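Local structure of sugar isomerase (Sinorhizobium meliloti, 3QC0) at residues L59-L64 and L95-L100; V155-Q160 and V181-D186; T217-M222 and E248-D253. The protein binds a zinc ion and is probably a sugar isomerase of the xylose isomerase-like TIM-barrel family. All blocks are in the same frame, centred on the assembly; numbering follows the deposited sequence.

Followed from the N terminus, contact 1 comes first. Segment 59-64 opens the third strand of the eight-stranded parallel barrel, and 95-100 leads into the fourth, so the contact closes a beta-alpha-beta unit around helix 75-94. Contact 2 closes a shorter loop, from the start of helix 158-168 through strand 172-177 to the turn before helix 187-196. Contact 3 closes a loop through helix 229-238 and strand 245-247, joining the loop after strand 200-205 to the loop after strand 245-247, and it holds a zinc ligand. The three loops follow one another in series; none nests in or crosses another. Contacts 1 and 2 lie on opposite sides of the chain's centre, about 24 Å apart between centres.

Contact 1: residues L59-L64 and L95-L100; sequences LKLTGL and LGADCL
Leu61 packs against the turn that carries Leu95 and Ala97. Its CD2 methyl lies 3.7 Å from Leu95 CB, and its CB rests 4.0 Å from Ala97 CB. Val54 of helix 47-57 also touches the Leu61 side chain. Leu64 covers the same turn further along: its CB approaches Ala97 CB, and its CD1 approaches Leu95 CD1. Between these two leucines, Ala97 presents a single methyl. The contact belongs to a right-handed beta-alpha-beta crossover of the TIM barrel, where the chain leaves helix 75-94 through a Schellman motif at Gly96 and enters strand 100-103 parallel to strand 60-68. Leu64 pairs with Leu100, and Leu64 N donates to Cys99 O at 3.0 Å. Asp98 N donates to Leu61 O at 2.8 Å, with an N-H...O angle of 164°. Asp98 OD2 takes Lys60 NZ at 2.8 Å on its syn lone pair, a salt bridge. The lysine chain runs out with CG anti to the backbone N (chi1 161°), then bends at its last two torsions to bring NZ to OD2. A water accepts from Leu61 N and lies within hydrogen-bonding distance of Gly96 O and Asp98 OD1.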
loop_
_atom_site.group_PDB
_atom_site.type_symbol
_atom_site.label_atom_id
_atom_site.label_comp_id
_atom_site.label_asym_id
_atom_site.label_seq_id
_atom_site.Cartn_x
_atom_site.Cartn_y
_atom_site.Cartn_z
ATOM N N LEU A 59 -27.904 -1.623 21.888
ATOM C CA LEU A 59 -26.584 -1.735 21.192
ATOM C C LEU A 59 -26.238 -0.444 20.491
ATOM O O LEU A 59 -27.080 0.156 19.825
ATOM C CB LEU A 59 -26.582 -2.866 20.156
ATOM C CG LEU A 59 -26.857 -4.313 20.575
ATOM C CD1 LEU A 59 -26.776 -5.253 19.358
ATOM C CD2 LEU A 59 -25.921 -4.770 21.666
ATOM N N LYS A 60 -24.969 -0.040 20.618
ATOM C CA LYS A 60 -24.376 1.000 19.772
ATOM C C LYS A 60 -23.872 0.318 18.506
ATOM O O LYS A 60 -23.363 -0.802 18.562
ATOM C CB LYS A 60 -23.224 1.700 20.500
ATOM C CG LYS A 60 -22.276 2.454 19.567
ATOM C CD LYS A 60 -21.160 3.177 20.326
ATOM C CE LYS A 60 -21.656 4.425 21.058
ATOM N NZ LYS A 60 -22.404 5.380 20.204
ATOM N N LEU A 61 -24.051 0.969 17.365
ATOM C CA LEU A 61 -23.382 0.562 16.130
ATOM C C LEU A 61 -22.279 1.573 15.843
ATOM O O LEU A 61 -22.550 2.754 15.616
ATOM C CB LEU A 61 -24.336 0.493 14.951
ATOM C CG LEU A 61 -24.928 -0.893 14.681
ATOM C CD1 LEU A 61 -25.858 -1.351 15.801
ATOM C CD2 LEU A 61 -25.609 -0.930 13.309
ATOM N N THR A 62 -21.031 1.124 15.903
ATOM C CA THR A 62 -19.919 2.043 15.599
ATOM C C THR A 62 -19.848 2.338 14.096
ATOM O O THR A 62 -19.209 3.314 13.677
ATOM C CB THR A 62 -18.569 1.486 16.131
ATOM O OG1 THR A 62 -18.433 0.113 15.753
ATOM C CG2 THR A 62 -18.503 1.643 17.662
ATOM N N GLY A 63 -20.476 1.478 13.297
ATOM C CA GLY A 63 -20.599 1.667 11.869
ATOM C C GLY A 63 -21.567 0.665 11.272
ATOM O O GLY A 63 -21.908 -0.335 11.934
ATOM N N LEU A 64 -21.997 0.934 10.044
ATOM C CA LEU A 64 -22.597 -0.083 9.173
ATOM C C LEU A 64 -21.646 -0.227 7.977
ATOM O O LEU A 64 -21.266 0.774 7.348
ATOM C CB LEU A 64 -23.984 0.328 8.688
ATOM C CG LEU A 64 -24.681 -0.617 7.712
ATOM C CD1 LEU A 64 -24.963 -2.015 8.344
ATOM C CD2 LEU A 64 -25.985 0.015 7.171
ATOM N N LEU A 95 -30.956 1.358 12.004
ATOM C CA LEU A 95 -30.178 0.705 13.034
ATOM C C LEU A 95 -29.513 1.666 14.040
ATOM O O LEU A 95 -28.815 1.223 14.953
ATOM C CB LEU A 95 -29.142 -0.212 12.397
ATOM C CG LEU A 95 -29.676 -1.279 11.444
ATOM C CD1 LEU A 95 -28.509 -2.007 10.745
ATOM C CD2 LEU A 95 -30.609 -2.256 12.212
ATOM N N GLY A 96 -29.682 2.975 13.848
ATOM C CA GLY A 96 -29.043 3.975 14.686
ATOM C C GLY A 96 -27.525 3.989 14.612
ATOM O O GLY A 96 -26.865 4.355 15.573
ATOM N N ALA A 97 -26.995 3.595 13.460
ATOM C CA ALA A 97 -25.533 3.535 13.301
ATOM C C ALA A 97 -24.841 4.908 13.473
ATOM O O ALA A 97 -25.321 5.936 12.982
ATOM C CB ALA A 97 -25.146 2.931 11.937
ATOM N N ASP A 98 -23.696 4.907 14.150
ATOM C CA ASP A 98 -22.941 6.130 14.357
ATOM C C ASP A 98 -22.371 6.694 13.041
ATOM O O ASP A 98 -22.095 7.888 12.941
ATOM C CB ASP A 98 -21.791 5.883 15.327
ATOM C CG ASP A 98 -22.265 5.678 16.762
ATOM O OD1 ASP A 98 -23.468 5.877 17.037
ATOM O OD2 ASP A 98 -21.421 5.344 17.622
ATOM N N CYS A 99 -22.155 5.818 12.061
ATOM C CA CYS A 99 -21.794 6.256 10.729
ATOM C C CYS A 99 -22.072 5.140 9.745
ATOM O O CYS A 99 -22.249 3.959 10.145
ATOM C CB CYS A 99 -20.285 6.666 10.616
ATOM S SG CYS A 99 -19.122 5.318 10.869
ATOM N N LEU A 100 -22.100 5.522 8.460
ATOM C CA LEU A 100 -22.046 4.572 7.348
ATOM C C LEU A 100 -20.626 4.618 6.802
ATOM O O LEU A 100 -20.175 5.681 6.379
ATOM C CB LEU A 100 -23.015 4.992 6.253
ATOM C CG LEU A 100 -22.989 4.122 4.992
ATOM C CD1 LEU A 100 -23.362 2.678 5.255
ATOM C CD2 LEU A 100 -23.822 4.721 3.842
HETATM O O HOH W 1 -27.698 1.773 17.395
HETATM O O HOH W 2 -25.172 3.650 17.611
#

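Contact 2: residues V155-Q160 and V181-D186; sequences VNTLGQ and VWWDPD
The N-terminal end of helix 158-168 faces the turn after helix 178-181, at the C-terminal side of the TIM barrel, after strands 139-141 and 172-177, where the second subunit also packs. Thr157 is the N-cap of the helix, and Asp184 closes a type I turn that starts at Val181. The two segments share no direct hydrogen bond. Instead, Asp184 OD2 reaches the first turn of the helix through two waters. One accepts from Leu158 N at 2.8 Å and donates to Asp184 OD2 at 2.7 Å. The other does the same between Gly159 N and Asp184 OD2. The nearest carbon to this oxygen across the contact is Thr157 CB, at 3.9 Å. Asp184 CG stands anti to its backbone N (chi1 -172°), which carries the carboxylate out toward the helix end. The other oxygen, OD1, turns back to accept from Asp186 N at 2.9 Å, an Asx turn. This bond comes from the anti side, 34° out of the carboxylate plane.

On the helix side, Thr157 OG1 accepts from Gln160 N at 2.9 Å and caps the turn. Segment 155-160 meets the Trp183 ring at the ring's edge. Asn156 O lies in the ring plane, 4.0 Å from Trp183 CZ2, and Thr157 CG2 approaches CH2. Trp183 NE1 is bonded to His180 O. Leu158 packs on Leu187 and Ile191 of helix 187-196. Arg118 of the second subunit donates to Trp183 O, and Trp183 of that subunit packs on Thr157.

The two waters link one carboxylate oxygen to two N-H groups at the helix start. The helix end would therefore probably stabilise the negative charge of Asp184, and the waters accept from those N-H groups and are themselves held by the carboxylate.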
loop_
_atom_site.group_PDB
_atom_site.type_symbol
_atom_site.label_atom_id
_atom_site.label_comp_id
_atom_site.label_asym_id
_atom_site.label_seq_id
_atom_site.Cartn_x
_atom_site.Cartn_y
_atom_site.Cartn_z
ATOM N N VAL A 155 -9.538 5.598 -2.597
ATOM C CA VAL A 155 -9.197 6.583 -1.541
ATOM C C VAL A 155 -8.249 5.796 -0.639
ATOM O O VAL A 155 -8.644 4.815 -0.015
ATOM C CB VAL A 155 -10.381 7.109 -0.756
ATOM C CG1 VAL A 155 -9.881 8.042 0.406
ATOM C CG2 VAL A 155 -11.364 7.845 -1.700
ATOM N N ASN A 156 -6.961 6.176 -0.703
ATOM C CA ASN A 156 -5.882 5.368 -0.161
ATOM C C ASN A 156 -4.980 5.987 0.880
ATOM O O ASN A 156 -4.047 5.318 1.339
ATOM C CB ASN A 156 -5.032 4.865 -1.324
ATOM C CG ASN A 156 -5.852 4.046 -2.283
ATOM O OD1 ASN A 156 -6.124 4.475 -3.407
ATOM N ND2 ASN A 156 -6.333 2.880 -1.808
ATOM N N THR A 157 -5.201 7.259 1.240
ATOM C CA THR A 157 -4.457 7.876 2.343
ATOM C C THR A 157 -5.430 8.687 3.195
ATOM O O THR A 157 -6.452 9.204 2.696
ATOM C CB THR A 157 -3.302 8.778 1.876
ATOM O OG1 THR A 157 -3.833 9.995 1.329
ATOM C CG2 THR A 157 -2.333 7.988 0.909
ATOM N N LEU A 158 -5.125 8.786 4.477
ATOM C CA LEU A 158 -5.936 9.624 5.344
ATOM C C LEU A 158 -5.907 11.081 4.868
ATOM O O LEU A 158 -6.940 11.756 4.925
ATOM C CB LEU A 158 -5.468 9.482 6.780
ATOM C CG LEU A 158 -6.219 10.267 7.843
ATOM C CD1 LEU A 158 -7.720 9.939 7.851
ATOM C CD2 LEU A 158 -5.566 9.944 9.222
ATOM N N GLY A 159 -4.762 11.586 4.406
ATOM C CA GLY A 159 -4.681 12.924 3.878
ATOM C C GLY A 159 -5.628 13.177 2.712
ATOM O O GLY A 159 -6.288 14.190 2.643
ATOM N N GLN A 160 -5.704 12.219 1.796
ATOM C CA GLN A 160 -6.588 12.315 0.674
ATOM C C GLN A 160 -8.037 12.279 1.163
ATOM O O GLN A 160 -8.875 13.028 0.669
ATOM C CB GLN A 160 -6.295 11.175 -0.296
ATOM C CG GLN A 160 -7.248 11.100 -1.473
ATOM C CD GLN A 160 -7.204 9.751 -2.179
ATOM O OE1 GLN A 160 -6.659 8.791 -1.632
ATOM N NE2 GLN A 160 -7.832 9.669 -3.357
ATOM N N VAL A 181 -3.952 2.298 7.333
ATOM C CA VAL A 181 -3.193 3.553 7.482
ATOM C C VAL A 181 -1.890 3.472 8.285
ATOM O O VAL A 181 -1.155 4.464 8.300
ATOM C CB VAL A 181 -4.097 4.682 8.146
ATOM C CG1 VAL A 181 -5.423 4.848 7.428
ATOM C CG2 VAL A 181 -4.334 4.414 9.672
ATOM N N TRP A 182 -1.619 2.355 8.970
ATOM C CA TRP A 182 -0.536 2.303 9.963
ATOM C C TRP A 182 0.826 2.700 9.362
ATOM O O TRP A 182 1.671 3.245 10.059
ATOM C CB TRP A 182 -0.410 0.925 10.603
ATOM C CG TRP A 182 0.148 -0.099 9.702
ATOM C CD1 TRP A 182 -0.503 -0.817 8.768
ATOM C CD2 TRP A 182 1.539 -0.453 9.593
ATOM N NE1 TRP A 182 0.387 -1.626 8.086
ATOM C CE2 TRP A 182 1.647 -1.422 8.592
ATOM C CE3 TRP A 182 2.659 -0.071 10.290
ATOM C CZ2 TRP A 182 2.880 -2.007 8.237
ATOM C CZ3 TRP A 182 3.876 -0.605 9.943
ATOM C CH2 TRP A 182 3.987 -1.586 8.914
ATOM N N TRP A 183 1.015 2.368 8.090
ATOM C CA TRP A 183 2.274 2.540 7.352
ATOM C C TRP A 183 2.535 3.962 6.912
ATOM O O TRP A 183 3.625 4.305 6.487
ATOM C CB TRP A 183 2.236 1.582 6.091
ATOM C CG TRP A 183 1.133 2.022 5.229
ATOM C CD1 TRP A 183 -0.173 1.596 5.312
ATOM C CD2 TRP A 183 1.130 3.104 4.294
ATOM N NE1 TRP A 183 -0.960 2.322 4.482
ATOM C CE2 TRP A 183 -0.204 3.271 3.858
ATOM C CE3 TRP A 183 2.132 3.939 3.747
ATOM C CZ2 TRP A 183 -0.575 4.231 2.936
ATOM C CZ3 TRP A 183 1.754 4.896 2.840
ATOM C CH2 TRP A 183 0.417 5.042 2.446
ATOM N N ASP A 184 1.514 4.828 6.960
ATOM C CA ASP A 184 1.609 6.123 6.307
ATOM C C ASP A 184 2.632 7.007 7.026
ATOM O O ASP A 184 2.484 7.293 8.207
ATOM C CB ASP A 184 0.226 6.788 6.295
ATOM C CG ASP A 184 0.167 8.068 5.464
ATOM O OD1 ASP A 184 1.168 8.778 5.316
ATOM O OD2 ASP A 184 -0.931 8.362 4.938
ATOM N N PRO A 185 3.680 7.459 6.309
ATOM C CA PRO A 185 4.701 8.236 6.991
ATOM C C PRO A 185 4.175 9.535 7.567
ATOM O O PRO A 185 4.827 10.066 8.466
ATOM C CB PRO A 185 5.807 8.420 5.923
ATOM C CG PRO A 185 5.278 8.090 4.712
ATOM C CD PRO A 185 4.048 7.194 4.915
ATOM N N ASP A 186 3.065 10.029 7.038
ATOM C CA ASP A 186 2.494 11.284 7.540
ATOM C C ASP A 186 1.293 11.062 8.475
ATOM O O ASP A 186 0.493 11.989 8.732
ATOM C CB ASP A 186 2.092 12.195 6.403
ATOM C CG ASP A 186 2.067 13.695 6.849
ATOM O OD1 ASP A 186 2.821 14.083 7.774
ATOM O OD2 ASP A 186 1.301 14.462 6.275
HETATM O O HOH W 3 -3.224 7.041 5.490
HETATM O O HOH W 4 -2.039 10.759 4.499
#

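Contact 3: residues T217-M222 and E248-D253; sequences TDRGMM and EIFSAD
Segments 217-222 and 248-253 are loops whose end-to-end directions lie 130° apart. They meet in a single backbone bridge between Asp218 and Ser251. Ala252 N donates to Thr217 O at 2.9 Å, and Arg219 N to Phe250 O at 2.9 Å. These loops follow the seventh and eighth strands of the TIM barrel, beside its zinc site. Glu248 OE1 binds the zinc ion with Glu142, Asp177 and His204. Arg219 buries more surface here than any other residue. Its chain is extended from CG to NE and runs alongside Phe250, pointing the same way. The guanidinium lies over the face of the ring as a cation-pi pair, with CZ 4.4 Å from the centroid and the two planes 35° apart. Arg219 NH1 donates to Glu248 O at 3.0 Å, from above the carbonyl plane. It also makes a weak salt-bridge bond to Glu248 OE1, and donates to Asp177 OD2. Ile249 CD1 packs against the selenium of selenomethionine Met221 at 3.8 Å. Asp218 OD2 forms a salt bridge with Lys213, and Ser251 OG is hydrogen-bonded to Trp255 N. A water accepts from Ser251 OG and donates to Asp218 OD1 and to Arg219 O, each at 2.7 Å.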
loop_
_atom_site.group_PDB
_atom_site.type_symbol
_atom_site.label_atom_id
_atom_site.label_comp_id
_atom_site.label_asym_id
_atom_site.label_seq_id
_atom_site.Cartn_x
_atom_site.Cartn_y
_atom_site.Cartn_z
ATOM N N THR A 217 -7.542 -11.607 3.509
ATOM C CA THR A 217 -8.060 -12.368 4.643
ATOM C C THR A 217 -6.994 -12.874 5.614
ATOM O O THR A 217 -7.114 -13.988 6.180
ATOM C CB THR A 217 -8.908 -13.534 4.124
ATOM O OG1 THR A 217 -8.074 -14.385 3.329
ATOM C CG2 THR A 217 -10.121 -13.013 3.307
ATOM N N ASP A 218 -5.937 -12.085 5.812
ATOM C CA ASP A 218 -4.941 -12.390 6.837
ATOM C C ASP A 218 -4.607 -11.193 7.731
ATOM O O ASP A 218 -3.439 -10.962 8.103
ATOM C CB ASP A 218 -3.689 -12.990 6.181
ATOM C CG ASP A 218 -2.776 -13.683 7.179
ATOM O OD1 ASP A 218 -3.305 -14.385 8.089
ATOM O OD2 ASP A 218 -1.530 -13.532 7.060
ATOM N N ARG A 219 -5.631 -10.441 8.110
ATOM C CA ARG A 219 -5.478 -9.480 9.194
ATOM C C ARG A 219 -5.148 -10.204 10.493
ATOM O O ARG A 219 -5.618 -11.341 10.719
ATOM C CB ARG A 219 -6.722 -8.640 9.430
ATOM C CG ARG A 219 -7.196 -7.827 8.258
ATOM C CD ARG A 219 -8.201 -6.797 8.721
ATOM N NE ARG A 219 -8.657 -5.922 7.660
ATOM C CZ ARG A 219 -9.271 -4.760 7.856
ATOM N NH1 ARG A 219 -9.612 -4.360 9.077
ATOM N NH2 ARG A 219 -9.594 -4.007 6.812
ATOM N N GLY A 220 -4.383 -9.545 11.351
ATOM C CA GLY A 220 -3.974 -10.103 12.636
ATOM C C GLY A 220 -4.861 -9.691 13.780
ATOM O O GLY A 220 -5.495 -8.620 13.755
HETATM N N MSE A 221 -4.945 -10.572 14.782
HETATM C CA MSE A 221 -5.429 -10.191 16.073
HETATM C C MSE A 221 -4.462 -9.158 16.658
HETATM O O MSE A 221 -3.234 -9.280 16.532
HETATM C CB MSE A 221 -5.474 -11.438 16.961
HETATM C CG MSE A 221 -5.916 -11.229 18.387
HETATM SE SE MSE A 221 -7.690 -10.535 18.655
HETATM C CE MSE A 221 -8.571 -12.199 18.026
HETATM N N MSE A 222 -5.010 -8.175 17.327
HETATM C CA MSE A 222 -4.210 -7.125 17.945
HETATM C C MSE A 222 -3.137 -7.719 18.832
HETATM O O MSE A 222 -3.434 -8.512 19.715
HETATM C CB MSE A 222 -5.063 -6.213 18.811
HETATM C CG MSE A 222 -6.050 -5.373 18.097
HETATM SE SE MSE A 222 -7.739 -6.257 17.661
HETATM C CE MSE A 222 -8.350 -6.790 19.380
ATOM N N GLU A 248 -11.936 -5.373 13.741
ATOM C CA GLU A 248 -12.294 -5.816 12.406
ATOM C C GLU A 248 -11.165 -6.680 11.871
ATOM O O GLU A 248 -10.121 -6.201 11.433
ATOM C CB GLU A 248 -12.563 -4.621 11.480
ATOM C CG GLU A 248 -13.012 -5.032 10.097
ATOM C CD GLU A 248 -13.239 -3.868 9.195
ATOM O OE1 GLU A 248 -12.566 -2.863 9.375
ATOM O OE2 GLU A 248 -14.139 -3.951 8.338
ATOM N N ILE A 249 -11.362 -7.986 11.970
ATOM C CA ILE A 249 -10.390 -8.993 11.572
ATOM C C ILE A 249 -10.978 -9.902 10.493
ATOM O O ILE A 249 -12.025 -10.510 10.686
ATOM C CB ILE A 249 -9.937 -9.863 12.776
ATOM C CG1 ILE A 249 -9.266 -8.981 13.829
ATOM C CG2 ILE A 249 -8.980 -10.987 12.300
ATOM C CD1 ILE A 249 -9.014 -9.619 15.213
ATOM N N PHE A 250 -10.300 -9.997 9.361
ATOM C CA PHE A 250 -10.564 -10.972 8.314
ATOM C C PHE A 250 -9.430 -11.999 8.378
ATOM O O PHE A 250 -8.287 -11.654 8.075
ATOM C CB PHE A 250 -10.591 -10.351 6.896
ATOM C CG PHE A 250 -11.399 -9.071 6.753
ATOM C CD1 PHE A 250 -12.480 -8.773 7.547
ATOM C CD2 PHE A 250 -11.096 -8.190 5.727
ATOM C CE1 PHE A 250 -13.194 -7.575 7.378
ATOM C CE2 PHE A 250 -11.811 -7.009 5.556
ATOM C CZ PHE A 250 -12.855 -6.694 6.404
ATOM N N SER A 251 -9.704 -13.232 8.809
ATOM C CA SER A 251 -8.638 -14.231 9.021
ATOM C C SER A 251 -9.091 -15.621 8.598
ATOM O O SER A 251 -9.558 -16.419 9.426
ATOM C CB SER A 251 -8.173 -14.232 10.472
ATOM O OG SER A 251 -7.148 -15.211 10.698
ATOM N N ALA A 252 -8.910 -15.917 7.325
ATOM C CA ALA A 252 -9.474 -17.128 6.734
ATOM C C ALA A 252 -8.875 -18.385 7.335
ATOM O O ALA A 252 -9.578 -19.395 7.438
ATOM C CB ALA A 252 -9.292 -17.136 5.217
ATOM N N ASP A 253 -7.608 -18.354 7.700
ATOM C CA ASP A 253 -6.910 -19.584 8.142
ATOM C C ASP A 253 -6.665 -19.660 9.635
ATOM O O ASP A 253 -6.099 -20.658 10.114
ATOM C CB ASP A 253 -5.582 -19.710 7.392
ATOM C CG ASP A 253 -5.784 -20.098 5.921
ATOM O OD1 ASP A 253 -6.873 -20.649 5.577
ATOM O OD2 ASP A 253 -4.845 -19.869 5.113
HETATM O O HOH W 5 -5.521 -16.193 7.190
HETATM O O HOH W 6 -4.781 -13.906 10.247
#